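PDB 1XEA: oxidoreductase, Gfo/Idh/MocA family from Vibrio cholerae, which probably catalyses a nucleotide-dependent oxidation or reduction, holding an NAD-type cofactor on its Rossmann domain, although its substrate is not established. Local coordinates for residues Thr42-Arg46 with Tyr47-Ala51; Ile8-Gly11 with Asp12-Lys16; Gly282-Pro285 with Thr286-Glu290; Gly158-Arg161 with Thr162-Asp166; Glu300-Cys303 with Gln304-Gln308. One frame throughout, in Å; residues are numbered along the deposited sequence.

Interaction 1 (Thr42-Arg46 with Tyr47-Ala51)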
loop_
_atom_site.group_PDB
_atom_site.type_symbol
_atom_site.label_atom_id
_atom_site.label_comp_id
_atom_site.label_asym_id
_atom_site.label_seq_id
_atom_site.Cartn_x
_atom_site.Cartn_y
_atom_site.Cartn_z
ATOM N N THR A 42 20.633 26.754 -28.017
ATOM C CA THR A 42 19.718 25.642 -28.136
ATOM C C THR A 42 18.514 25.914 -27.245
ATOM O O THR A 42 17.374 25.877 -27.700
ATOM C CB THR A 42 20.391 24.334 -27.717
ATOM O OG1 THR A 42 21.532 24.101 -28.550
ATOM C CG2 THR A 42 19.423 23.179 -27.847
ATOM N N LEU A 43 18.777 26.214 -25.980
ATOM C CA LEU A 43 17.713 26.492 -25.032
ATOM C C LEU A 43 16.932 27.731 -25.445
ATOM O O LEU A 43 15.699 27.728 -25.444
ATOM C CB LEU A 43 18.290 26.675 -23.623
ATOM C CG LEU A 43 18.831 25.415 -22.922
ATOM C CD1 LEU A 43 19.591 25.812 -21.684
ATOM C CD2 LEU A 43 17.690 24.460 -22.573
ATOM N N ALA A 44 17.642 28.790 -25.805
ATOM C CA ALA A 44 16.988 30.028 -26.215
ATOM C C ALA A 44 15.989 29.814 -27.361
ATOM O O ALA A 44 14.932 30.445 -27.393
ATOM C CB ALA A 44 18.042 31.066 -26.612
ATOM N N THR A 45 16.333 28.936 -28.302
ATOM C CA THR A 45 15.454 28.627 -29.432
ATOM C C THR A 45 14.252 27.833 -28.934
ATOM O O THR A 45 13.121 28.106 -29.312
ATOM C CB THR A 45 16.162 27.749 -30.490
ATOM O OG1 THR A 45 17.257 28.464 -31.067
ATOM C CG2 THR A 45 15.191 27.348 -31.586
ATOM N N ARG A 46 14.523 26.841 -28.090
ATOM C CA ARG A 46 13.493 25.976 -27.549
ATOM C C ARG A 46 12.447 26.717 -26.750
ATOM O O ARG A 46 11.260 26.421 -26.853
ATOM C CB ARG A 46 14.103 24.899 -26.659
ATOM C CG ARG A 46 13.076 23.886 -26.175
ATOM C CD ARG A 46 13.683 22.803 -25.294
ATOM N NE ARG A 46 12.764 21.681 -25.113
ATOM C CZ ARG A 46 13.073 20.567 -24.461
ATOM N NH1 ARG A 46 14.282 20.426 -23.926
ATOM N NH2 ARG A 46 12.175 19.594 -24.353
ATOM N N TYR A 47 12.872 27.672 -25.938
ATOM C CA TYR A 47 11.911 28.413 -25.138
ATOM C C TYR A 47 11.622 29.797 -25.689
ATOM O O TYR A 47 11.127 30.670 -24.974
ATOM C CB TYR A 47 12.393 28.508 -23.691
ATOM C CG TYR A 47 12.509 27.158 -23.030
ATOM C CD1 TYR A 47 13.729 26.471 -23.001
ATOM C CD2 TYR A 47 11.388 26.542 -22.472
ATOM C CE1 TYR A 47 13.826 25.202 -22.430
ATOM C CE2 TYR A 47 11.473 25.279 -21.903
ATOM C CZ TYR A 47 12.690 24.613 -21.883
ATOM O OH TYR A 47 12.766 23.370 -21.306
ATOM N N ARG A 48 11.927 29.990 -26.965
ATOM C CA ARG A 48 11.685 31.263 -27.628
ATOM C C ARG A 48 11.986 32.505 -26.779
ATOM O O ARG A 48 11.073 33.184 -26.296
ATOM C CB ARG A 48 10.237 31.319 -28.129
ATOM C CG ARG A 48 9.979 30.451 -29.344
ATOM C CD ARG A 48 8.524 30.470 -29.745
ATOM N NE ARG A 48 7.666 29.833 -28.745
ATOM C CZ ARG A 48 7.558 28.520 -28.572
ATOM N NH1 ARG A 48 8.252 27.684 -29.339
ATOM N NH2 ARG A 48 6.766 28.044 -27.620
ATOM N N VAL A 49 13.272 32.793 -26.600
ATOM C CA VAL A 49 13.706 33.965 -25.842
ATOM C C VAL A 49 14.662 34.772 -26.694
ATOM O O VAL A 49 15.526 34.215 -27.369
ATOM C CB VAL A 49 14.436 33.584 -24.541
ATOM C CG1 VAL A 49 13.530 32.742 -23.663
ATOM C CG2 VAL A 49 15.716 32.848 -24.864
ATOM N N SER A 50 14.505 36.089 -26.663
ATOM C CA SER A 50 15.359 36.971 -27.446
ATOM C C SER A 50 16.604 37.397 -26.680
ATOM O O SER A 50 17.721 37.282 -27.185
ATOM C CB SER A 50 14.567 38.205 -27.872
ATOM O OG SER A 50 13.415 37.822 -28.606
ATOM N N ALA A 51 16.405 37.886 -25.461
ATOM C CA ALA A 51 17.508 38.338 -24.619
ATOM C C ALA A 51 18.508 37.214 -24.340
ATOM O O ALA A 51 18.357 36.465 -23.378
ATOM C CB ALA A 51 16.961 38.893 -23.306
#

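Interaction 2 (Ile8-Gly11 with Asp12-Lys16)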
loop_
_atom_site.group_PDB
_atom_site.type_symbol
_atom_site.label_atom_id
_atom_site.label_comp_id
_atom_site.label_asym_id
_atom_site.label_seq_id
_atom_site.Cartn_x
_atom_site.Cartn_y
_atom_site.Cartn_z
ATOM N N ILE A 8 21.213 33.166 -14.921
ATOM C CA ILE A 8 22.615 32.952 -15.203
ATOM C C ILE A 8 23.003 31.528 -14.855
ATOM O O ILE A 8 22.754 31.067 -13.741
ATOM C CB ILE A 8 23.508 33.911 -14.382
ATOM C CG1 ILE A 8 23.237 35.366 -14.776
ATOM C CG2 ILE A 8 24.971 33.566 -14.588
ATOM C CD1 ILE A 8 22.084 35.999 -14.042
ATOM N N GLY A 9 23.607 30.832 -15.814
ATOM C CA GLY A 9 24.046 29.463 -15.587
ATOM C C GLY A 9 22.972 28.423 -15.825
ATOM O O GLY A 9 22.250 28.030 -14.909
ATOM N N LEU A 10 22.880 27.957 -17.063
ATOM C CA LEU A 10 21.867 26.976 -17.409
ATOM C C LEU A 10 22.357 25.535 -17.352
ATOM O O LEU A 10 22.641 24.922 -18.379
ATOM C CB LEU A 10 21.301 27.301 -18.793
ATOM C CG LEU A 10 20.861 28.761 -18.920
ATOM C CD1 LEU A 10 20.334 29.005 -20.320
ATOM C CD2 LEU A 10 19.810 29.101 -17.875
ATOM N N GLY A 11 22.441 25.001 -16.137
ATOM C CA GLY A 11 22.889 23.637 -15.949
ATOM C C GLY A 11 21.728 22.668 -15.956
ATOM O O GLY A 11 20.670 22.963 -16.510
ATOM N N ASP A 12 21.927 21.514 -15.326
ATOM C CA ASP A 12 20.911 20.466 -15.258
ATOM C C ASP A 12 19.640 20.903 -14.532
ATOM O O ASP A 12 18.541 20.843 -15.082
ATOM C CB ASP A 12 21.489 19.231 -14.558
ATOM C CG ASP A 12 20.514 18.070 -14.520
ATOM O OD1 ASP A 12 20.726 17.142 -13.699
ATOM O OD2 ASP A 12 19.543 18.083 -15.317
ATOM N N ILE A 13 19.799 21.319 -13.283
ATOM C CA ILE A 13 18.669 21.757 -12.484
ATOM C C ILE A 13 17.932 22.891 -13.184
ATOM O O ILE A 13 16.720 23.017 -13.063
ATOM C CB ILE A 13 19.131 22.252 -11.116
ATOM C CG1 ILE A 13 20.040 21.205 -10.476
ATOM C CG2 ILE A 13 17.928 22.532 -10.226
ATOM C CD1 ILE A 13 20.751 21.697 -9.210
ATOM N N ALA A 14 18.663 23.723 -13.912
ATOM C CA ALA A 14 18.034 24.836 -14.597
ATOM C C ALA A 14 17.182 24.322 -15.737
ATOM O O ALA A 14 16.027 24.715 -15.892
ATOM C CB ALA A 14 19.087 25.799 -15.125
ATOM N N GLN A 15 17.752 23.441 -16.544
ATOM C CA GLN A 15 17.019 22.903 -17.669
ATOM C C GLN A 15 15.874 21.993 -17.266
ATOM O O GLN A 15 14.867 21.942 -17.962
ATOM C CB GLN A 15 17.968 22.163 -18.594
ATOM C CG GLN A 15 18.918 23.078 -19.295
ATOM C CD GLN A 15 19.893 22.310 -20.143
ATOM O OE1 GLN A 15 19.500 21.517 -21.000
ATOM N NE2 GLN A 15 21.179 22.532 -19.907
ATOM N N LYS A 16 16.008 21.295 -16.141
ATOM C CA LYS A 16 14.963 20.379 -15.692
ATOM C C LYS A 16 13.792 20.997 -14.925
ATOM O O LYS A 16 12.658 20.538 -15.055
ATOM C CB LYS A 16 15.558 19.267 -14.824
ATOM C CG LYS A 16 16.124 18.082 -15.575
ATOM C CD LYS A 16 16.409 16.933 -14.608
ATOM C CE LYS A 16 16.956 15.681 -15.316
ATOM N NZ LYS A 16 17.198 14.546 -14.352
#

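Interaction 3 (Gly282-Pro285 with Thr286-Glu290)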
loop_
_atom_site.group_PDB
_atom_site.type_symbol
_atom_site.label_atom_id
_atom_site.label_comp_id
_atom_site.label_asym_id
_atom_site.label_seq_id
_atom_site.Cartn_x
_atom_site.Cartn_y
_atom_site.Cartn_z
ATOM N N GLY A 282 11.620 43.785 -3.136
ATOM C CA GLY A 282 12.951 44.135 -2.686
ATOM C C GLY A 282 13.132 43.859 -1.206
ATOM O O GLY A 282 13.968 44.484 -0.558
ATOM N N LYS A 283 12.350 42.929 -0.664
ATOM C CA LYS A 283 12.440 42.600 0.756
ATOM C C LYS A 283 12.300 41.099 0.986
ATOM O O LYS A 283 11.563 40.425 0.272
ATOM C CB LYS A 283 11.340 43.333 1.535
ATOM C CG LYS A 283 11.296 44.851 1.316
ATOM C CD LYS A 283 10.031 45.491 1.915
ATOM C CE LYS A 283 9.915 45.240 3.427
ATOM N NZ LYS A 283 8.645 45.784 4.017
ATOM N N LEU A 284 13.005 40.584 1.985
ATOM C CA LEU A 284 12.940 39.167 2.314
ATOM C C LEU A 284 12.838 39.020 3.828
ATOM O O LEU A 284 13.784 39.291 4.548
ATOM C CB LEU A 284 14.186 38.449 1.816
ATOM C CG LEU A 284 14.247 36.963 2.184
ATOM C CD1 LEU A 284 13.106 36.224 1.510
ATOM C CD2 LEU A 284 15.579 36.383 1.756
ATOM N N PRO A 285 11.689 38.551 4.330
ATOM C CA PRO A 285 11.516 38.396 5.776
ATOM C C PRO A 285 12.737 37.873 6.522
ATOM O O PRO A 285 13.460 37.002 6.039
ATOM C CB PRO A 285 10.295 37.483 5.885
ATOM C CG PRO A 285 10.291 36.742 4.600
ATOM C CD PRO A 285 10.652 37.803 3.606
ATOM N N THR A 286 12.956 38.439 7.703
ATOM C CA THR A 286 14.083 38.104 8.558
ATOM C C THR A 286 14.189 36.647 8.957
ATOM O O THR A 286 15.264 36.060 8.870
ATOM C CB THR A 286 14.037 38.909 9.855
ATOM O OG1 THR A 286 14.005 40.303 9.546
ATOM C CG2 THR A 286 15.251 38.602 10.708
ATOM N N HIS A 287 13.081 36.073 9.416
ATOM C CA HIS A 287 13.102 34.694 9.869
ATOM C C HIS A 287 13.582 33.763 8.790
ATOM O O HIS A 287 14.063 32.673 9.078
ATOM C CB HIS A 287 11.722 34.262 10.366
ATOM C CG HIS A 287 10.681 34.160 9.294
ATOM N ND1 HIS A 287 10.164 35.258 8.639
ATOM C CD2 HIS A 287 10.023 33.085 8.800
ATOM C CE1 HIS A 287 9.230 34.864 7.792
ATOM N NE2 HIS A 287 9.125 33.550 7.870
ATOM N N ILE A 288 13.457 34.195 7.545
ATOM C CA ILE A 288 13.904 33.369 6.444
ATOM C C ILE A 288 15.424 33.397 6.330
ATOM O O ILE A 288 16.080 32.350 6.346
ATOM C CB ILE A 288 13.260 33.821 5.145
ATOM C CG1 ILE A 288 11.797 33.378 5.151
ATOM C CG2 ILE A 288 14.010 33.250 3.957
ATOM C CD1 ILE A 288 11.093 33.603 3.852
ATOM N N ILE A 289 15.984 34.595 6.221
ATOM C CA ILE A 289 17.428 34.749 6.135
ATOM C C ILE A 289 18.108 33.957 7.255
ATOM O O ILE A 289 19.032 33.185 6.996
ATOM C CB ILE A 289 17.830 36.219 6.272
ATOM C CG1 ILE A 289 17.046 37.066 5.280
ATOM C CG2 ILE A 289 19.311 36.369 6.048
ATOM C CD1 ILE A 289 17.068 38.516 5.608
ATOM N N GLU A 290 17.649 34.151 8.493
ATOM C CA GLU A 290 18.221 33.459 9.650
ATOM C C GLU A 290 18.208 31.949 9.482
ATOM O O GLU A 290 19.156 31.273 9.880
ATOM C CB GLU A 290 17.474 33.820 10.943
ATOM C CG GLU A 290 17.773 35.214 11.505
ATOM C CD GLU A 290 17.343 35.373 12.971
ATOM O OE1 GLU A 290 16.129 35.211 13.281
ATOM O OE2 GLU A 290 18.228 35.664 13.823
#

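Interaction 4 (Gly158-Arg161 with Thr162-Asp166)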
loop_
_atom_site.group_PDB
_atom_site.type_symbol
_atom_site.label_atom_id
_atom_site.label_comp_id
_atom_site.label_asym_id
_atom_site.label_seq_id
_atom_site.Cartn_x
_atom_site.Cartn_y
_atom_site.Cartn_z
ATOM N N GLY A 158 29.647 9.246 -1.199
ATOM C CA GLY A 158 30.435 10.360 -1.702
ATOM C C GLY A 158 31.241 11.036 -0.610
ATOM O O GLY A 158 31.202 10.615 0.542
ATOM N N ASP A 159 31.965 12.092 -0.966
ATOM C CA ASP A 159 32.784 12.808 0.002
ATOM C C ASP A 159 31.940 13.691 0.908
ATOM O O ASP A 159 30.976 14.317 0.472
ATOM C CB ASP A 159 33.795 13.689 -0.712
ATOM C CG ASP A 159 33.140 14.868 -1.373
ATOM O OD1 ASP A 159 32.286 14.624 -2.262
ATOM O OD2 ASP A 159 33.462 16.027 -1.000
ATOM N N ILE A 160 32.343 13.760 2.169
ATOM C CA ILE A 160 31.656 14.557 3.167
ATOM C C ILE A 160 31.094 15.860 2.635
ATOM O O ILE A 160 29.892 16.090 2.707
ATOM C CB ILE A 160 32.587 14.873 4.325
ATOM C CG1 ILE A 160 33.152 13.560 4.874
ATOM C CG2 ILE A 160 31.840 15.658 5.394
ATOM C CD1 ILE A 160 34.163 13.744 5.962
ATOM N N ARG A 161 31.959 16.707 2.097
ATOM C CA ARG A 161 31.528 17.994 1.572
ATOM C C ARG A 161 30.331 17.913 0.646
ATOM O O ARG A 161 29.249 18.374 0.993
ATOM C CB ARG A 161 32.682 18.667 0.840
ATOM C CG ARG A 161 33.705 19.294 1.765
ATOM C CD ARG A 161 33.279 20.676 2.181
ATOM N NE ARG A 161 33.604 20.928 3.573
ATOM C CZ ARG A 161 33.460 22.108 4.163
ATOM N NH1 ARG A 161 33.001 23.145 3.473
ATOM N NH2 ARG A 161 33.761 22.243 5.449
ATOM N N THR A 162 30.525 17.344 -0.536
ATOM C CA THR A 162 29.444 17.242 -1.501
ATOM C C THR A 162 28.185 16.663 -0.884
ATOM O O THR A 162 27.099 17.227 -1.009
ATOM C CB THR A 162 29.839 16.355 -2.678
ATOM O OG1 THR A 162 31.055 16.844 -3.253
ATOM C CG2 THR A 162 28.747 16.367 -3.735
ATOM N N PHE A 163 28.343 15.521 -0.231
ATOM C CA PHE A 163 27.238 14.831 0.417
ATOM C C PHE A 163 26.424 15.788 1.284
ATOM O O PHE A 163 25.203 15.803 1.208
ATOM C CB PHE A 163 27.804 13.696 1.271
ATOM C CG PHE A 163 26.766 12.817 1.918
ATOM C CD1 PHE A 163 26.636 11.488 1.530
ATOM C CD2 PHE A 163 26.022 13.268 2.998
ATOM C CE1 PHE A 163 25.793 10.624 2.210
ATOM C CE2 PHE A 163 25.175 12.404 3.682
ATOM C CZ PHE A 163 25.068 11.078 3.288
ATOM N N VAL A 164 27.098 16.593 2.095
ATOM C CA VAL A 164 26.388 17.506 2.968
ATOM C C VAL A 164 25.879 18.768 2.300
ATOM O O VAL A 164 24.685 19.051 2.336
ATOM C CB VAL A 164 27.243 17.921 4.175
ATOM C CG1 VAL A 164 26.456 18.861 5.075
ATOM C CG2 VAL A 164 27.665 16.693 4.961
ATOM N N PHE A 165 26.762 19.539 1.688
ATOM C CA PHE A 165 26.310 20.773 1.070
ATOM C C PHE A 165 25.430 20.624 -0.162
ATOM O O PHE A 165 24.555 21.455 -0.398
ATOM C CB PHE A 165 27.500 21.679 0.755
ATOM C CG PHE A 165 27.952 22.498 1.926
ATOM C CD1 PHE A 165 28.719 21.933 2.937
ATOM C CD2 PHE A 165 27.581 23.828 2.038
ATOM C CE1 PHE A 165 29.104 22.681 4.045
ATOM C CE2 PHE A 165 27.963 24.580 3.142
ATOM C CZ PHE A 165 28.725 24.002 4.144
ATOM N N ASP A 166 25.629 19.573 -0.942
ATOM C CA ASP A 166 24.818 19.417 -2.142
ATOM C C ASP A 166 23.658 18.431 -2.033
ATOM O O ASP A 166 22.901 18.251 -2.989
ATOM C CB ASP A 166 25.709 19.035 -3.324
ATOM C CG ASP A 166 26.790 20.061 -3.583
ATOM O OD1 ASP A 166 26.451 21.236 -3.874
ATOM O OD2 ASP A 166 27.983 19.697 -3.493
#

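Interaction 5 (Glu300-Cys303 with Gln304-Gln308)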
loop_
_atom_site.group_PDB
_atom_site.type_symbol
_atom_site.label_atom_id
_atom_site.label_comp_id
_atom_site.label_asym_id
_atom_site.label_seq_id
_atom_site.Cartn_x
_atom_site.Cartn_y
_atom_site.Cartn_z
ATOM N N GLU A 300 28.032 23.364 7.768
ATOM C CA GLU A 300 29.460 23.585 7.958
ATOM C C GLU A 300 29.930 22.784 9.161
ATOM O O GLU A 300 30.881 22.004 9.070
ATOM C CB GLU A 300 29.734 25.069 8.204
ATOM C CG GLU A 300 30.463 25.759 7.062
ATOM C CD GLU A 300 31.825 25.151 6.804
ATOM O OE1 GLU A 300 32.631 25.078 7.759
ATOM O OE2 GLU A 300 32.087 24.753 5.646
ATOM N N ALA A 301 29.240 22.989 10.282
ATOM C CA ALA A 301 29.544 22.318 11.537
ATOM C C ALA A 301 29.581 20.812 11.356
ATOM O O ALA A 301 30.512 20.142 11.802
ATOM C CB ALA A 301 28.511 22.684 12.571
ATOM N N ILE A 302 28.566 20.278 10.689
ATOM C CA ILE A 302 28.491 18.842 10.464
ATOM C C ILE A 302 29.706 18.332 9.697
ATOM O O ILE A 302 30.318 17.333 10.084
ATOM C CB ILE A 302 27.188 18.473 9.714
ATOM C CG1 ILE A 302 25.984 18.819 10.605
ATOM C CG2 ILE A 302 27.193 16.997 9.344
ATOM C CD1 ILE A 302 24.633 18.696 9.936
ATOM N N CYS A 303 30.066 19.031 8.623
ATOM C CA CYS A 303 31.214 18.648 7.798
ATOM C C CYS A 303 32.508 18.569 8.585
ATOM O O CYS A 303 33.279 17.621 8.443
ATOM C CB CYS A 303 31.396 19.644 6.659
ATOM S SG CYS A 303 30.362 19.316 5.248
ATOM N N GLN A 304 32.742 19.583 9.409
ATOM C CA GLN A 304 33.945 19.639 10.211
ATOM C C GLN A 304 34.047 18.522 11.227
ATOM O O GLN A 304 35.006 17.758 11.199
ATOM C CB GLN A 304 34.051 20.990 10.899
ATOM C CG GLN A 304 34.554 22.053 9.941
ATOM C CD GLN A 304 34.611 23.418 10.568
ATOM O OE1 GLN A 304 35.243 23.609 11.606
ATOM N NE2 GLN A 304 33.953 24.384 9.943
ATOM N N GLN A 305 33.071 18.406 12.118
ATOM C CA GLN A 305 33.143 17.351 13.109
ATOM C C GLN A 305 33.412 15.975 12.484
ATOM O O GLN A 305 34.097 15.147 13.084
ATOM C CB GLN A 305 31.867 17.314 13.947
ATOM C CG GLN A 305 31.986 16.391 15.143
ATOM C CD GLN A 305 30.768 16.445 16.055
ATOM O OE1 GLN A 305 29.637 16.258 15.607
ATOM N NE2 GLN A 305 30.997 16.692 17.346
ATOM N N ILE A 306 32.891 15.730 11.282
ATOM C CA ILE A 306 33.100 14.441 10.607
ATOM C C ILE A 306 34.531 14.343 10.071
ATOM O O ILE A 306 35.281 13.446 10.451
ATOM C CB ILE A 306 32.103 14.230 9.419
ATOM C CG1 ILE A 306 30.658 14.248 9.914
ATOM C CG2 ILE A 306 32.351 12.888 8.758
ATOM C CD1 ILE A 306 29.623 14.194 8.795
ATOM N N THR A 307 34.901 15.265 9.185
ATOM C CA THR A 307 36.240 15.285 8.609
ATOM C C THR A 307 37.285 15.105 9.706
ATOM O O THR A 307 38.239 14.350 9.541
ATOM C CB THR A 307 36.506 16.612 7.880
ATOM O OG1 THR A 307 35.588 16.753 6.791
ATOM C CG2 THR A 307 37.924 16.654 7.348
ATOM N N GLN A 308 37.092 15.801 10.823
ATOM C CA GLN A 308 38.001 15.713 11.959
ATOM C C GLN A 308 37.984 14.308 12.539
ATOM O O GLN A 308 38.983 13.594 12.492
ATOM C CB GLN A 308 37.585 16.686 13.060
ATOM C CG GLN A 308 38.396 16.522 14.340
ATOM C CD GLN A 308 37.549 16.621 15.604
ATOM O OE1 GLN A 308 36.583 15.871 15.780
ATOM N NE2 GLN A 308 37.920 17.538 16.498
#

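Interaction 1 (Thr42-Arg46 with Tyr47-Ala51)
Ala44 and Val49 meet methyl to methyl where the chain turns back at the end of helix 37-46, with Ala44 CB 3.4 Å from Val49 CG2. This is part of the close-packed side. Val49 directs CG2 between its own backbone N and carbonyl carbon, and that branch lies against both CA and CB of Ala44; the two residues also share Leu32 of strand 28-33 as a neighbour. Next to them Leu43 and Tyr47 run alongside each other in the same direction, and Leu43 CD2 reaches the edge of the phenol ring, 3.9 Å from Tyr47 CE1 and in the ring plane. The backbone explains the reversal. Tyr47 N still makes a helical bond to Leu43 O (2.9 Å), whereas Arg48 takes positive phi (40°) and completes a Schellman motif: Val49 N bonds to Ala44 O at 3.0 Å, and Arg48 N makes a weak bond to Thr45 O at 3.2 Å. The Arg46 side is packed as well and faces a second subunit. Arg46 has CG anti to its backbone N (chi1 -174°) and stays extended as far as NE, which carries its aliphatic part across one face of Tyr47; CG stands 4.2 Å from the ring centroid, a CH-pi contact. The Arg46 and Tyr47 planes differ by 32°, and the phenol OH lies over a face of the guanidinium. Arg46 NE bonds to Gln24 O of the second subunit, and Arg48 NH2 bonds there to Ala23 O. The loose, solvent side belongs to Thr45, exposed and with its CB directed away from the turn; its OG1 bonds back to Gly41 O.

Interaction 2 (Ile8-Gly11 with Asp12-Lys16)
Gln15 folds its side chain back over the glycine-rich turn that precedes its helix, and its atoms from CB to NE2 can be followed past Gly11 and on to Leu10. CB lies 3.5 Å from Gly11 O. With chi1 at -69°, CG is anti to the carbonyl carbon, which brings CG to 3.3 Å from the same Gly11 O. Beyond CG the chain is extended, so CD moves on past Gly11 towards Leu10. At the tip NE2 donates to Leu10 O at 3.2 Å, with an N-H...O angle of 154°. Leu10 O lies close to the plane of the Gln15 amide, but NE2 stands 45° above the carbonyl plane of Leu10 and is therefore not on a lone pair. The backbone of the same residue provides a second hold: Gln15 N bonds to Gly11 O at 3.0 Å, the first helical bond after the N-cap position occupied by Gly11. Ala14 turns its CB towards the turn and fits against the backbone, 3.8 Å from Leu10 CA. Gly9 has positive phi, a backbone shape readily taken by glycine. Gly9, Gly11 and Ala14 match the GxGxxA pattern of a Rossmann strand-turn-helix, consistent with a dinucleotide-binding loop as in relatives. The turn leaves the parallel sheet at the end of strand 3-8, where Ile8 bonds by its backbone to Met68 and His70, and Gly9 does so to Cys33. Leu10 of the turn and Gln15 of helix 12-22 both pack on Leu43 of helix 37-46.

Interaction 3 (Gly282-Pro285 with Thr286-Glu290)
Pro285 O, at the N-cap position of helix 286-311, accepts Ile288 N at 3.2 Å and, weakly, Ile289 N at 3.5 Å. The first of these donors stands 56° out of the carbonyl plane and so not on a lone pair, while the second bond is long but nearly straight (165°). Over this turn the proline ring lies obliquely against Ile288, with Pro285 CG 3.3 Å from Ile288 CD1. Leu284, one residue earlier, crosses Ile288 at about a right angle, CD1 4.0 Å from Ile288 CG2. Both of its methyls touch Ile288, and CD2 also reaches Ile289, 3.9 Å from Ile289 CG1. The connection is a short link between helices: Gly282, with positive phi, closes helix 268-281 in a Schellman motif, and three residues later Pro285 takes the N-cap position of the next helix. His287 has chi1 at 68°, which swings its imidazole back to Pro285, CE1 3.4 Å from Pro285 CB, while Ile288 CG1 lies over one ring face, toward its rim. Beyond the two segments, Leu284 touches Pro116 and buried Ile288 touches Gln139; Pro285, Thr286 and His287 are exposed.

Interaction 4 (Gly158-Arg161 with Thr162-Asp166)
Arg161 and Phe165, one helical turn apart, lie side by side and point the same way, their flat groups only 14° from parallel. Phe165 CE1 sits over one face of the guanidinium, 4.0 Å from Arg161 NH1. The arginine reaches this place by bending at chi2 (-84°) and again at chi3, which folds the chain along the helix. Its charged end is committed beyond the turn, because Arg161 NH1 forms a salt bridge with Glu300 OE2. The backbone links the same pair: Phe165 N bonds to Arg161 O at 2.8 Å.

Thr162 is the second main participant, and it is gripped by the carboxylate of Asp159, the N-cap residue of helix 160-175. Asp159 OD1 accepts Thr162 OG1 at 2.7 Å through its syn lone pair, and Thr162 N donates to Asp159 OD2 at 3.3 Å, almost straight but from above the carboxylate plane. Both oxygens therefore have a partner on one residue, which should restrict rotation of the carboxylate. Asp159 arrives there with chi1 of 71°, its CG tucked between its backbone N and carbonyl carbon. A negative side chain at this end would also be expected to suit the helix dipole.

Phe163 contributes its backbone, N bonding to Asp159 O at 3.0 Å, and its ring leaves the turn to pack on Leu197 and Leu200 of strand 196-206. Val164 also rests on Leu200. Ile160 faces Ile306 and Thr307 of helix 286-311, so this first turn is held between that helix and the mixed sheet.

Interaction 5 (Glu300-Cys303 with Gln304-Gln308)
Gln304 reaches back over one turn to the carboxylate of Glu300, the two side chains crossing at a slant with their planes 53° apart. Gln304 NE2 donates to Glu300 OE1 at 2.6 Å; the acceptor lies in the amide plane, though the N-H...O angle is a bent 139°. Glu300 meets it by bending at chi2, while Gln304 is extended beyond CG. The same pair is joined through the backbone, where Gln304 N bonds to Glu300 O at 3.1 Å. Further along, Ile302 and Ile306 run side by side in one direction, Ile302 CG2 3.8 Å from Ile306 CD1, and the chain of Ile306 also passes over the carbonyl of Ile302. This apolar ridge faces the mixed sheet: both isoleucines touch Leu200, and Ile306 also meets Tyr190. Cys303 O accepts two donors from Thr307, N at 3.0 Å and OG1 also at 3.0 Å. The hydroxyl lies anti to the carbonyl carbon of its own residue (chi1 -62°), which turns it back to that oxygen from above the carbonyl plane. The i to i+4 pairing is that of an alpha-helix; in helix 286-311 it puts the isoleucines on the face against the sheet and Glu300 and Gln304 on another. Chemically, the carboxylate of Glu300 is divided between a neutral amide on OE1 and a positive partner on OE2, Arg161, an arrangement that would be expected to favour its charged form.

In the fold
Interactions 1 and 2 lie in the Rossmann domain and touch: Leu43 CD1 is 3.5 Å from Leu10 CD1, so the helix that ends in interaction 1 flanks the glycine-rich turn where a dinucleotide probably binds. Interactions 4 and 5 form a second cluster, their centres 11 Å apart; besides the Arg161-Glu300 bridge, Ile160 CD1 lies 3.4 Å from Ile306 CG2 and Val164 CB 3.6 Å from Cys303 SG. Interaction 4 also comes within about 7 Å of interaction 2 at their nearest atoms, without touching. Interaction 3 starts the long helix 286-311 that carries interaction 5, with centres about 27 Å apart, whereas interactions 1 and 5 lie on opposite sides of the chain's centre.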